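Long-range contacts in BspA (BspA_V) (Streptococcus agalactiae serotype III, PDB 5DZ8), which serves as a cell wall-anchored adhesin of the antigen I/II type, its variable domain, described here, probably contributing to attachment: residues D32-N38 with G51-V57; V73-Y79 with L123-L129; Q94-F98 with E110-G115; R99-K103 with E145-H150. One frame throughout, in Å; residues are numbered along the deposited sequence.

Interaction 1 (D32-N38 with G51-V57); sequences DGSFEFN and GKLTGKV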
loop_
_atom_site.group_PDB
_atom_site.type_symbol
_atom_site.label_atom_id
_atom_site.label_comp_id
_atom_site.label_asym_id
_atom_site.label_seq_id
_atom_site.Cartn_x
_atom_site.Cartn_y
_atom_site.Cartn_z
ATOM N N ASP A 32 -4.206 5.589 35.638
ATOM C CA ASP A 32 -2.998 6.397 35.453
ATOM C C ASP A 32 -2.693 6.686 33.932
ATOM O O ASP A 32 -1.757 7.389 33.640
ATOM C CB ASP A 32 -1.790 5.719 36.125
ATOM C CG ASP A 32 -1.262 4.460 35.346
ATOM O OD1 ASP A 32 -1.825 4.075 34.302
ATOM O OD2 ASP A 32 -0.261 3.827 35.789
ATOM N N GLY A 33 -3.426 6.103 32.988
ATOM C CA GLY A 33 -3.268 6.415 31.569
ATOM C C GLY A 33 -2.705 5.248 30.799
ATOM O O GLY A 33 -2.666 5.287 29.574
ATOM N N SER A 34 -2.261 4.211 31.500
ATOM C CA SER A 34 -1.690 3.042 30.870
ATOM C C SER A 34 -2.693 2.400 29.963
ATOM O O SER A 34 -3.908 2.304 30.305
ATOM C CB SER A 34 -1.262 2.015 31.924
ATOM O OG SER A 34 -0.175 2.522 32.617
ATOM N N PHE A 35 -2.216 1.954 28.809
ATOM C CA PHE A 35 -3.104 1.276 27.907
ATOM C C PHE A 35 -2.437 0.236 27.075
ATOM O O PHE A 35 -1.239 0.260 26.853
ATOM C CB PHE A 35 -3.840 2.278 26.996
ATOM C CG PHE A 35 -2.957 2.944 25.957
ATOM C CD1 PHE A 35 -2.648 2.303 24.779
ATOM C CD2 PHE A 35 -2.399 4.230 26.185
ATOM C CE1 PHE A 35 -1.833 2.930 23.822
ATOM C CE2 PHE A 35 -1.603 4.855 25.231
ATOM C CZ PHE A 35 -1.307 4.212 24.050
ATOM N N GLU A 36 -3.285 -0.588 26.502
ATOM C CA GLU A 36 -2.895 -1.646 25.642
ATOM C C GLU A 36 -4.052 -1.992 24.686
ATOM O O GLU A 36 -5.136 -2.426 25.114
ATOM C CB GLU A 36 -2.554 -2.833 26.522
ATOM C CG GLU A 36 -2.392 -4.123 25.783
ATOM C CD GLU A 36 -2.172 -5.297 26.705
ATOM O OE1 GLU A 36 -1.524 -5.108 27.771
ATOM O OE2 GLU A 36 -2.660 -6.409 26.342
ATOM N N PHE A 37 -3.787 -1.774 23.405
ATOM C CA PHE A 37 -4.606 -2.293 22.299
ATOM C C PHE A 37 -4.171 -3.672 21.831
ATOM O O PHE A 37 -3.019 -3.881 21.583
ATOM C CB PHE A 37 -4.486 -1.363 21.090
ATOM C CG PHE A 37 -5.172 -0.052 21.285
ATOM C CD1 PHE A 37 -6.553 0.029 21.204
ATOM C CD2 PHE A 37 -4.457 1.081 21.596
ATOM C CE1 PHE A 37 -7.188 1.232 21.397
ATOM C CE2 PHE A 37 -5.092 2.308 21.747
ATOM C CZ PHE A 37 -6.453 2.382 21.632
ATOM N N ASN A 38 -5.115 -4.576 21.648
ATOM C CA ASN A 38 -4.851 -5.914 21.068
ATOM C C ASN A 38 -5.621 -6.039 19.777
ATOM O O ASN A 38 -6.747 -5.690 19.748
ATOM C CB ASN A 38 -5.300 -6.963 22.088
ATOM C CG ASN A 38 -4.299 -7.090 23.232
ATOM O OD1 ASN A 38 -3.211 -7.620 23.040
ATOM N ND2 ASN A 38 -4.628 -6.556 24.400
ATOM N N GLY A 51 -1.503 -8.634 17.321
ATOM C CA GLY A 51 -0.713 -7.438 17.456
ATOM C C GLY A 51 -1.109 -6.781 18.763
ATOM O O GLY A 51 -2.223 -6.914 19.207
ATOM N N LYS A 52 -0.162 -6.118 19.389
ATOM C CA LYS A 52 -0.339 -5.469 20.650
ATOM C C LYS A 52 0.464 -4.169 20.626
ATOM O O LYS A 52 1.668 -4.187 20.379
ATOM C CB LYS A 52 0.174 -6.332 21.787
ATOM C CG LYS A 52 -0.054 -5.727 23.167
ATOM C CD LYS A 52 0.887 -6.231 24.254
ATOM C CE LYS A 52 0.697 -7.693 24.512
ATOM N NZ LYS A 52 -0.639 -7.910 25.104
ATOM N N LEU A 53 -0.227 -3.056 20.847
ATOM C CA LEU A 53 0.400 -1.753 21.010
ATOM C C LEU A 53 0.178 -1.293 22.455
ATOM O O LEU A 53 -0.977 -1.165 22.875
ATOM C CB LEU A 53 -0.259 -0.738 20.082
ATOM C CG LEU A 53 0.365 0.668 20.024
ATOM C CD1 LEU A 53 1.749 0.656 19.385
ATOM C CD2 LEU A 53 -0.547 1.583 19.218
ATOM N N THR A 54 1.273 -1.034 23.170
ATOM C CA THR A 54 1.262 -0.566 24.545
ATOM C C THR A 54 1.728 0.864 24.614
ATOM O O THR A 54 2.523 1.309 23.816
ATOM C CB THR A 54 2.229 -1.384 25.412
ATOM O OG1 THR A 54 3.490 -1.458 24.736
ATOM C CG2 THR A 54 1.687 -2.809 25.571
ATOM N N GLY A 55 1.222 1.571 25.600
ATOM C CA GLY A 55 1.543 2.956 25.772
ATOM C C GLY A 55 0.977 3.559 27.051
ATOM O O GLY A 55 0.448 2.873 27.860
ATOM N N LYS A 56 1.063 4.867 27.186
ATOM C CA LYS A 56 0.549 5.550 28.350
ATOM C C LYS A 56 0.221 6.973 28.025
ATOM O O LYS A 56 1.056 7.682 27.477
ATOM C CB LYS A 56 1.567 5.571 29.437
ATOM C CG LYS A 56 0.978 6.022 30.763
ATOM C CD LYS A 56 2.051 5.973 31.801
ATOM C CE LYS A 56 1.533 6.466 33.148
ATOM N NZ LYS A 56 1.059 7.850 33.026
ATOM N N VAL A 57 -0.995 7.388 28.374
ATOM C CA VAL A 57 -1.385 8.788 28.295
ATOM C C VAL A 57 -0.948 9.436 29.579
ATOM O O VAL A 57 -1.231 8.910 30.672
ATOM C CB VAL A 57 -2.896 8.965 28.091
ATOM C CG1 VAL A 57 -3.262 10.434 27.922
ATOM C CG2 VAL A 57 -3.326 8.208 26.838
HETATM O O HOH W 1 -0.989 9.893 33.277
#
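In the antiparallel beta hairpin of strands 34-42 and 47-63, the Phe35 ring lies over Gly55 of the opposite strand, an aromatic-glycine pairing that exploits the lack of a side chain. The pair is a hydrogen-bonded one, so two backbone bonds flank the overlap. CA of Gly55 is 3.8 Å from the centroid of the Phe35 ring, 21° off its normal, a CH-pi contact. With chi1 at 70°, CG of Phe35 lies between its own N and carbonyl carbon, a torsion that turns the ring toward the partner strand until CE2 comes within 3.3 Å of Lys56 N. Phe35, Phe37 and Leu53 share the inward face; Phe35 and Leu53 meet Phe147 of strand 144-167 there.

The other face is polar. OE2 of Glu36 takes two donors: Lys52 NZ, at 2.8 Å, completes a salt bridge from well above the carboxylate plane, whereas Asn38 ND2, also 2.8 Å away, is met by the anti lone pair of Glu36 OE2, which lies close to the Asn38 amide plane. A weak bond from Lys52 NZ to Asn38 OD1 (3.3 Å) closes the trio. At the entry to the hairpin, Asp32 OD1 accepts from Ser34 N in an Asx turn and also from Ser34 OG. Lys56 bends at its last torsion, and its NZ, which also bonds Asn58 OD1, reaches the backbone O of Asp32 at 2.9 Å.

Interaction 2 (V73-Y79 with L123-L129); sequences VDSVTLY and LNKTLQL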
loop_
_atom_site.group_PDB
_atom_site.type_symbol
_atom_site.label_atom_id
_atom_site.label_comp_id
_atom_site.label_asym_id
_atom_site.label_seq_id
_atom_site.Cartn_x
_atom_site.Cartn_y
_atom_site.Cartn_z
ATOM N N VAL A 73 -4.231 16.865 29.544
ATOM C CA VAL A 73 -3.716 15.769 28.758
ATOM C C VAL A 73 -2.405 16.255 28.165
ATOM O O VAL A 73 -2.398 16.855 27.106
ATOM C CB VAL A 73 -4.690 15.346 27.671
ATOM C CG1 VAL A 73 -4.241 14.039 27.003
ATOM C CG2 VAL A 73 -6.090 15.213 28.244
ATOM N N ASP A 74 -1.310 15.932 28.849
ATOM C CA ASP A 74 0.004 16.506 28.570
ATOM C C ASP A 74 0.625 15.909 27.333
ATOM O O ASP A 74 0.967 16.652 26.403
ATOM C CB ASP A 74 0.916 16.367 29.776
ATOM C CG ASP A 74 0.373 17.122 30.989
ATOM O OD1 ASP A 74 0.027 18.328 30.833
ATOM O OD2 ASP A 74 0.217 16.494 32.078
ATOM N N SER A 75 0.683 14.581 27.282
ATOM C CA SER A 75 1.257 13.891 26.166
ATOM C C SER A 75 0.807 12.444 26.148
ATOM O O SER A 75 0.130 12.010 27.050
ATOM C CB SER A 75 2.766 13.964 26.323
ATOM O OG SER A 75 3.134 13.223 27.491
ATOM N N VAL A 76 1.251 11.693 25.146
ATOM C CA VAL A 76 1.001 10.283 25.089
ATOM C C VAL A 76 2.256 9.539 24.633
ATOM O O VAL A 76 2.900 9.956 23.681
ATOM C CB VAL A 76 -0.182 9.942 24.180
ATOM C CG1 VAL A 76 -0.020 10.520 22.773
ATOM C CG2 VAL A 76 -0.375 8.434 24.127
ATOM N N THR A 77 2.598 8.457 25.347
ATOM C CA THR A 77 3.797 7.764 25.072
ATOM C C THR A 77 3.458 6.420 24.504
ATOM O O THR A 77 2.635 5.730 25.062
ATOM C CB THR A 77 4.639 7.605 26.350
ATOM O OG1 THR A 77 5.015 8.903 26.795
ATOM C CG2 THR A 77 5.919 6.827 26.043
ATOM N N LEU A 78 4.080 6.053 23.395
ATOM C CA LEU A 78 4.030 4.687 22.917
ATOM C C LEU A 78 5.278 3.901 23.358
ATOM O O LEU A 78 6.393 4.338 23.111
ATOM C CB LEU A 78 3.903 4.630 21.406
ATOM C CG LEU A 78 2.632 5.171 20.709
ATOM C CD1 LEU A 78 1.306 4.649 21.277
ATOM C CD2 LEU A 78 2.621 6.679 20.712
ATOM N N TYR A 79 5.057 2.726 23.940
ATOM C CA TYR A 79 6.120 1.866 24.421
ATOM C C TYR A 79 6.484 0.841 23.373
ATOM O O TYR A 79 7.552 0.922 22.778
ATOM C CB TYR A 79 5.716 1.162 25.716
ATOM C CG TYR A 79 5.457 2.057 26.930
ATOM C CD1 TYR A 79 6.079 3.283 27.098
ATOM C CD2 TYR A 79 4.629 1.609 27.962
ATOM C CE1 TYR A 79 5.821 4.067 28.211
ATOM C CE2 TYR A 79 4.392 2.370 29.092
ATOM C CZ TYR A 79 4.974 3.599 29.208
ATOM O OH TYR A 79 4.707 4.305 30.331
ATOM N N LEU A 123 9.391 1.443 20.694
ATOM C CA LEU A 123 9.241 2.789 20.181
ATOM C C LEU A 123 9.748 3.793 21.203
ATOM O O LEU A 123 10.600 4.591 20.903
ATOM C CB LEU A 123 7.758 3.068 19.908
ATOM C CG LEU A 123 7.122 2.489 18.641
ATOM C CD1 LEU A 123 6.917 1.027 18.735
ATOM C CD2 LEU A 123 5.769 3.114 18.432
ATOM N N ASN A 124 9.180 3.762 22.416
ATOM C CA ASN A 124 9.433 4.759 23.447
ATOM C C ASN A 124 9.334 6.189 22.948
ATOM O O ASN A 124 10.167 6.995 23.244
ATOM C CB ASN A 124 10.761 4.475 24.152
ATOM C CG ASN A 124 10.731 3.194 24.945
ATOM O OD1 ASN A 124 9.668 2.679 25.319
ATOM N ND2 ASN A 124 11.907 2.650 25.206
ATOM N N LYS A 125 8.282 6.485 22.198
ATOM C CA LYS A 125 8.025 7.820 21.652
ATOM C C LYS A 125 6.906 8.534 22.360
ATOM O O LYS A 125 5.824 7.969 22.504
ATOM C CB LYS A 125 7.800 7.735 20.161
ATOM C CG LYS A 125 9.145 7.547 19.441
ATOM C CD LYS A 125 8.948 7.094 18.011
ATOM C CE LYS A 125 9.960 7.686 17.031
ATOM N NZ LYS A 125 11.119 6.797 16.894
ATOM N N THR A 126 7.212 9.746 22.860
ATOM C CA THR A 126 6.301 10.633 23.482
ATOM C C THR A 126 5.925 11.754 22.542
ATOM O O THR A 126 6.794 12.396 22.022
ATOM C CB THR A 126 6.907 11.183 24.746
ATOM O OG1 THR A 126 7.240 10.072 25.545
ATOM C CG2 THR A 126 5.893 12.057 25.490
ATOM N N LEU A 127 4.635 11.903 22.286
ATOM C CA LEU A 127 4.061 12.901 21.454
ATOM C C LEU A 127 3.336 13.901 22.341
ATOM O O LEU A 127 2.389 13.556 23.068
ATOM C CB LEU A 127 3.053 12.261 20.521
ATOM C CG LEU A 127 3.371 10.911 19.852
ATOM C CD1 LEU A 127 2.319 10.603 18.795
ATOM C CD2 LEU A 127 4.736 10.840 19.217
ATOM N N GLN A 128 3.750 15.154 22.262
ATOM C CA GLN A 128 3.177 16.227 23.094
ATOM C C GLN A 128 1.774 16.613 22.600
ATOM O O GLN A 128 1.520 16.619 21.442
ATOM C CB GLN A 128 4.109 17.435 23.153
ATOM C CG GLN A 128 5.469 17.115 23.762
ATOM C CD GLN A 128 5.438 16.964 25.278
ATOM O OE1 GLN A 128 4.790 17.721 25.989
ATOM N NE2 GLN A 128 6.162 15.989 25.776
ATOM N N LEU A 129 0.870 16.862 23.526
ATOM C CA LEU A 129 -0.499 17.160 23.223
ATOM C C LEU A 129 -0.821 18.475 23.851
ATOM O O LEU A 129 -1.375 19.289 23.182
ATOM C CB LEU A 129 -1.455 16.052 23.797
ATOM C CG LEU A 129 -1.238 14.653 23.235
ATOM C CD1 LEU A 129 -1.993 13.597 23.997
ATOM C CD2 LEU A 129 -1.620 14.607 21.772
#
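Leu129 lies against the 73-79 strand from CB through CG to its CD1 branch. Its CB sits 3.5 Å from Val73 O, and its CG, placed beside the backbone N by a chi1 of -62°, comes to 3.9 Å from Ser75 CA. The CD1 branch then enters between two valines, 3.8 Å from Val73 CG1 and 3.9 Å from Val76 CG1, crossing both side chains at a slant. The other branch, CD2, turns to Lys103.

Strands 69-85 and 119-135, which these residues join, form one margin of a six-stranded antiparallel sheet, with 119-135 outermost within the chain. Strand 69-85 meets a bulge on each side: Asp74 and Ser75 together face Asn58 of strand 47-63 in a classic beta bulge, while in the present pairing Asn124 and Lys125 together face Leu78 in a G1 bulge, where Asn124 takes a left-handed backbone conformation. At this G1 bulge, Tyr79 O accepts from both Leu123 N, at 2.8 Å, and Asn124 N, at 3.3 Å.

Between the bulges the outer face carries a hydroxyl pair: Thr77 OG1 and Thr126 OG1 are hydrogen-bonded at 2.8 Å, with Asn58 ND2 as a further partner of the Thr77 oxygen. Ser75 OG, likewise bonded to Asn58 ND2, has the Thr126 methyl CG2 alongside. On the inner face Leu78, whose tip meets Phe147, sets its CB 3.8 Å from Leu123 CD2.

Interaction 3 (Q94-F98 with E110-G115); sequences QNIVF and EKAHNG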
loop_
_atom_site.group_PDB
_atom_site.type_symbol
_atom_site.label_atom_id
_atom_site.label_comp_id
_atom_site.label_asym_id
_atom_site.label_seq_id
_atom_site.Cartn_x
_atom_site.Cartn_y
_atom_site.Cartn_z
ATOM N N GLN A 94 0.650 -11.308 -0.013
ATOM C CA GLN A 94 0.280 -10.068 0.641
ATOM C C GLN A 94 1.188 -9.833 1.860
ATOM O O GLN A 94 1.683 -10.771 2.488
ATOM C CB GLN A 94 -1.213 -10.033 1.012
ATOM C CG GLN A 94 -2.199 -9.748 -0.146
ATOM C CD GLN A 94 -3.391 -8.848 0.269
ATOM O OE1 GLN A 94 -3.565 -7.710 -0.212
ATOM N NE2 GLN A 94 -4.196 -9.350 1.194
ATOM N N ASN A 95 1.433 -8.558 2.141
ATOM C CA ASN A 95 2.230 -8.130 3.256
ATOM C C ASN A 95 1.457 -7.168 4.096
ATOM O O ASN A 95 0.480 -6.612 3.642
ATOM C CB ASN A 95 3.514 -7.494 2.791
ATOM C CG ASN A 95 4.495 -8.532 2.342
ATOM O OD1 ASN A 95 4.772 -9.513 3.066
ATOM N ND2 ASN A 95 4.999 -8.363 1.129
ATOM N N ILE A 96 1.898 -7.023 5.339
ATOM C CA ILE A 96 1.244 -6.187 6.312
ATOM C C ILE A 96 2.121 -4.991 6.567
ATOM O O ILE A 96 3.332 -5.102 6.604
ATOM C CB ILE A 96 1.022 -6.971 7.599
ATOM C CG1 ILE A 96 0.194 -8.218 7.283
ATOM C CG2 ILE A 96 0.307 -6.113 8.638
ATOM C CD1 ILE A 96 0.433 -9.377 8.229
ATOM N N VAL A 97 1.509 -3.839 6.705
ATOM C CA VAL A 97 2.214 -2.655 7.149
ATOM C C VAL A 97 1.467 -2.054 8.338
ATOM O O VAL A 97 0.297 -1.768 8.241
ATOM C CB VAL A 97 2.346 -1.605 6.035
ATOM C CG1 VAL A 97 3.219 -0.445 6.524
ATOM C CG2 VAL A 97 2.972 -2.231 4.795
ATOM N N PHE A 98 2.169 -1.854 9.437
ATOM C CA PHE A 98 1.628 -1.215 10.597
ATOM C C PHE A 98 2.333 0.114 10.760
ATOM O O PHE A 98 3.576 0.170 10.702
ATOM C CB PHE A 98 1.818 -2.091 11.845
ATOM C CG PHE A 98 1.127 -1.534 13.064
ATOM C CD1 PHE A 98 -0.214 -1.801 13.304
ATOM C CD2 PHE A 98 1.795 -0.714 13.925
ATOM C CE1 PHE A 98 -0.862 -1.276 14.412
ATOM C CE2 PHE A 98 1.164 -0.172 15.024
ATOM C CZ PHE A 98 -0.179 -0.443 15.268
ATOM N N GLU A 110 6.862 2.622 11.567
ATOM C CA GLU A 110 6.418 1.847 10.427
ATOM C C GLU A 110 7.067 0.489 10.459
ATOM O O GLU A 110 8.244 0.373 10.654
ATOM C CB GLU A 110 6.778 2.543 9.130
ATOM C CG GLU A 110 6.188 1.809 7.942
ATOM C CD GLU A 110 6.218 2.617 6.644
ATOM O OE1 GLU A 110 5.978 3.863 6.616
ATOM O OE2 GLU A 110 6.482 1.965 5.642
ATOM N N LYS A 111 6.283 -0.542 10.233
ATOM C CA LYS A 111 6.793 -1.883 10.205
ATOM C C LYS A 111 6.038 -2.686 9.171
ATOM O O LYS A 111 4.812 -2.902 9.278
ATOM C CB LYS A 111 6.589 -2.498 11.567
ATOM C CG LYS A 111 7.025 -3.940 11.678
ATOM C CD LYS A 111 8.543 -4.101 11.709
ATOM C CE LYS A 111 8.825 -5.599 11.800
ATOM N NZ LYS A 111 10.231 -5.825 12.113
ATOM N N ALA A 112 6.796 -3.140 8.181
ATOM C CA ALA A 112 6.283 -3.932 7.103
ATOM C C ALA A 112 6.735 -5.366 7.388
ATOM O O ALA A 112 7.878 -5.579 7.764
ATOM C CB ALA A 112 6.866 -3.425 5.810
ATOM N N HIS A 113 5.839 -6.333 7.253
ATOM C CA HIS A 113 6.169 -7.719 7.571
ATOM C C HIS A 113 5.130 -8.630 6.916
ATOM O O HIS A 113 4.065 -8.143 6.482
ATOM C CB HIS A 113 6.252 -7.942 9.116
ATOM C CG HIS A 113 4.945 -7.763 9.831
ATOM N ND1 HIS A 113 4.201 -8.815 10.318
ATOM C CD2 HIS A 113 4.240 -6.650 10.124
ATOM C CE1 HIS A 113 3.119 -8.364 10.909
ATOM N NE2 HIS A 113 3.106 -7.052 10.792
ATOM N N ASN A 114 5.442 -9.928 6.853
ATOM C CA ASN A 114 4.616 -10.941 6.187
ATOM C C ASN A 114 3.667 -11.698 7.133
ATOM O O ASN A 114 2.919 -12.590 6.705
ATOM C CB ASN A 114 5.488 -11.952 5.468
ATOM C CG ASN A 114 6.338 -12.790 6.426
ATOM O OD1 ASN A 114 6.009 -12.987 7.618
ATOM N ND2 ASN A 114 7.461 -13.248 5.923
ATOM N N GLY A 115 3.749 -11.396 8.424
ATOM C CA GLY A 115 2.800 -11.906 9.385
ATOM C C GLY A 115 3.094 -13.319 9.895
ATOM O O GLY A 115 2.320 -13.844 10.697
#
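Ile96 N makes the shortest polar bond here, 2.7 Å to His113 O, with its N-H directed almost straight down the acceptor's carbonyl. His113 N answers to Ile96 O, so the two residues form a hydrogen-bonded pair of an antiparallel beta hairpin; Phe98 and Lys111 form the next such pair, with both bonds at 2.8 Å (Phe98 N to Lys111 O, Lys111 N to Phe98 O).

The His113 imidazole leans across the strand and lays one face over Ile96, whose CB is 4.1 Å from the ring centroid and 22° off the normal. A chi1 of 65° sets the ring there, and a weak bond from Gly115 N to His113 ND1 (3.2 Å) may help to fix its rotation. The ends of Ile96 take different partners: CG2 meets His113 NE2 at 3.7 Å, and CD1 reaches past the ring to Gly115 CA, also at 3.7 Å. On the reverse face Val97 CG1 touches Glu110 CG at 4.0 Å, and the carboxylate of Glu110 goes on to a salt bridge with Arg99.

Strand 94-101 is the middle one of a three-stranded sheet, with strand 107-113 along one side and 144-167 along the other. Ile96 rests on Trp153 and Met41, Phe98 stacks on Tyr81, and the His113 ring meets Phe119 of strand 119-135 edge-to-face.

Interaction 4 (R99-K103 with E145-H150); sequences RVLTK and EVFKIH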
loop_
_atom_site.group_PDB
_atom_site.type_symbol
_atom_site.label_atom_id
_atom_site.label_comp_id
_atom_site.label_asym_id
_atom_site.label_seq_id
_atom_site.Cartn_x
_atom_site.Cartn_y
_atom_site.Cartn_z
ATOM N N ARG A 99 1.543 1.180 10.943
ATOM C CA ARG A 99 2.093 2.505 11.166
ATOM C C ARG A 99 1.396 3.207 12.312
ATOM O O ARG A 99 0.215 3.063 12.506
ATOM C CB ARG A 99 1.972 3.452 9.984
ATOM C CG ARG A 99 2.580 3.023 8.675
ATOM C CD ARG A 99 2.635 4.226 7.705
ATOM N NE ARG A 99 2.898 3.739 6.351
ATOM C CZ ARG A 99 2.014 3.118 5.572
ATOM N NH1 ARG A 99 0.766 2.915 5.962
ATOM N NH2 ARG A 99 2.378 2.673 4.383
ATOM N N VAL A 100 2.156 4.035 12.995
ATOM C CA VAL A 100 1.632 4.983 13.948
ATOM C C VAL A 100 2.045 6.348 13.466
ATOM O O VAL A 100 3.171 6.562 13.010
ATOM C CB VAL A 100 2.213 4.737 15.371
ATOM C CG1 VAL A 100 1.676 5.714 16.355
ATOM C CG2 VAL A 100 1.937 3.317 15.802
ATOM N N LEU A 101 1.111 7.275 13.545
ATOM C CA LEU A 101 1.375 8.643 13.144
ATOM C C LEU A 101 0.828 9.580 14.171
ATOM O O LEU A 101 -0.060 9.224 14.932
ATOM C CB LEU A 101 0.726 8.966 11.783
ATOM C CG LEU A 101 0.847 7.979 10.636
ATOM C CD1 LEU A 101 -0.223 6.919 10.749
ATOM C CD2 LEU A 101 0.668 8.671 9.301
ATOM N N THR A 102 1.299 10.816 14.123
ATOM C CA THR A 102 0.801 11.847 15.003
ATOM C C THR A 102 -0.616 12.227 14.583
ATOM O O THR A 102 -1.069 11.863 13.501
ATOM C CB THR A 102 1.654 13.109 14.901
ATOM O OG1 THR A 102 1.634 13.539 13.535
ATOM C CG2 THR A 102 3.072 12.837 15.361
ATOM N N LYS A 103 -1.317 12.937 15.449
ATOM C CA LYS A 103 -2.561 13.604 15.010
ATOM C C LYS A 103 -2.482 14.348 13.699
ATOM O O LYS A 103 -3.486 14.475 13.020
ATOM C CB LYS A 103 -2.934 14.724 15.913
ATOM C CG LYS A 103 -3.448 14.359 17.235
ATOM C CD LYS A 103 -3.475 15.666 18.016
ATOM C CE LYS A 103 -2.075 16.086 18.415
ATOM N NZ LYS A 103 -2.036 17.495 18.834
ATOM N N GLU A 145 -8.683 12.746 19.319
ATOM C CA GLU A 145 -7.571 12.058 18.628
ATOM C C GLU A 145 -6.238 12.391 19.253
ATOM O O GLU A 145 -5.909 13.562 19.459
ATOM C CB GLU A 145 -7.524 12.477 17.184
ATOM C CG GLU A 145 -6.473 11.791 16.337
ATOM C CD GLU A 145 -6.575 12.219 14.885
ATOM O OE1 GLU A 145 -6.676 13.449 14.627
ATOM O OE2 GLU A 145 -6.563 11.337 14.002
ATOM N N VAL A 146 -5.474 11.366 19.599
ATOM C CA VAL A 146 -4.120 11.602 20.145
ATOM C C VAL A 146 -3.044 11.002 19.265
ATOM O O VAL A 146 -1.898 11.400 19.382
ATOM C CB VAL A 146 -3.995 11.158 21.636
ATOM C CG1 VAL A 146 -4.975 11.967 22.493
ATOM C CG2 VAL A 146 -4.353 9.680 21.803
ATOM N N PHE A 147 -3.389 10.019 18.430
ATOM C CA PHE A 147 -2.500 9.581 17.356
ATOM C C PHE A 147 -3.273 8.811 16.345
ATOM O O PHE A 147 -4.455 8.587 16.549
ATOM C CB PHE A 147 -1.285 8.786 17.886
ATOM C CG PHE A 147 -1.624 7.540 18.691
ATOM C CD1 PHE A 147 -1.842 6.343 18.077
ATOM C CD2 PHE A 147 -1.631 7.567 20.056
ATOM C CE1 PHE A 147 -2.096 5.210 18.810
ATOM C CE2 PHE A 147 -1.906 6.452 20.812
ATOM C CZ PHE A 147 -2.173 5.276 20.190
ATOM N N LYS A 148 -2.633 8.440 15.227
ATOM C CA LYS A 148 -3.316 7.667 14.188
ATOM C C LYS A 148 -2.641 6.371 14.036
ATOM O O LYS A 148 -1.495 6.283 14.364
ATOM C CB LYS A 148 -3.284 8.360 12.836
ATOM C CG LYS A 148 -4.027 9.664 12.776
ATOM C CD LYS A 148 -4.149 10.127 11.334
ATOM C CE LYS A 148 -4.356 11.620 11.224
ATOM N NZ LYS A 148 -5.739 11.974 11.580
ATOM N N ILE A 149 -3.364 5.404 13.467
ATOM C CA ILE A 149 -2.892 4.040 13.235
ATOM C C ILE A 149 -3.274 3.547 11.849
ATOM O O ILE A 149 -4.412 3.772 11.412
ATOM C CB ILE A 149 -3.516 3.041 14.212
ATOM C CG1 ILE A 149 -3.145 3.379 15.651
ATOM C CG2 ILE A 149 -2.980 1.640 13.958
ATOM C CD1 ILE A 149 -4.163 2.860 16.660
ATOM N N HIS A 150 -2.326 2.883 11.176
ATOM C CA HIS A 150 -2.549 2.220 9.889
ATOM C C HIS A 150 -2.215 0.738 10.036
ATOM O O HIS A 150 -1.160 0.353 10.504
ATOM C CB HIS A 150 -1.717 2.800 8.726
ATOM C CG HIS A 150 -1.968 4.245 8.433
ATOM N ND1 HIS A 150 -1.132 4.999 7.628
ATOM C CD2 HIS A 150 -2.944 5.090 8.849
ATOM C CE1 HIS A 150 -1.586 6.241 7.561
ATOM N NE2 HIS A 150 -2.691 6.320 8.281
HETATM O O HOH W 2 -0.131 13.070 18.105
#
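Leu101 sets its CD1 methyl squarely over the His150 imidazole, 3.5 Å from the ring centroid and 11° off the normal, a CH-pi contact over the centre of the ring. The two side chains cross at about a right angle, and CD2 touches the ring only at CE1. Meanwhile the extended Arg99 chain brings NH1 to the edge of the same ring, where a weak hydrogen bond of 3.3 Å runs to His150 ND1. The guanidinium is turned steeply to the ring: the guanidinium and imidazole planes are 75° apart, and Arg99 NE is engaged in a salt bridge with Glu110.

The backbones pair as antiparallel strands. Lys148 N gives a nearly straight bond to Leu101 O at 2.7 Å; on the buried face, Val100 CG1 packs 4.0 Å from Phe147 CD1. Farther along, a water bridges the two segments, accepting from Lys103 N at 2.9 Å and donating to Val146 O at 2.7 Å. The aliphatic part of Lys103 stays close, its CG 3.4 Å from Glu145 O. Lys148 bends at chi4 (-76°), and its NZ forms a salt bridge of 2.6 Å with Glu145 OE2, which also bonds Ser160 of the second subunit.

Strand 144-167 thus has strand 94-101 along it within the chain and pairs with an antiparallel strand of the second subunit, so the sheet continues through the dimer; there His150 stacks on His158 of that subunit.

Interactions 1 and 2 lie in one sheet, separated by the pairing of strands 47-63 and 69-85, with centres about 11 Å apart; that pairing supplies probable backbone hydrogen bonds such as Lys56 O to Thr77 N (2.7 Å). Interactions 3 and 4 share strand 94-101 in the second sheet, their centres about 17 Å apart, and are tied by the salt bridge from Arg99 NE to Glu110 OE1 (3.1 Å). Phe147 of interaction 4 brings the sheets together: its CE2 lies 4.0 Å from Phe35 CZ of interaction 1, and its CZ lies 3.7 Å from Leu78 CD1 of interaction 2. An acetate, probably from crystallisation, sits about 4 Å from the Glu36 side chain in interaction 1.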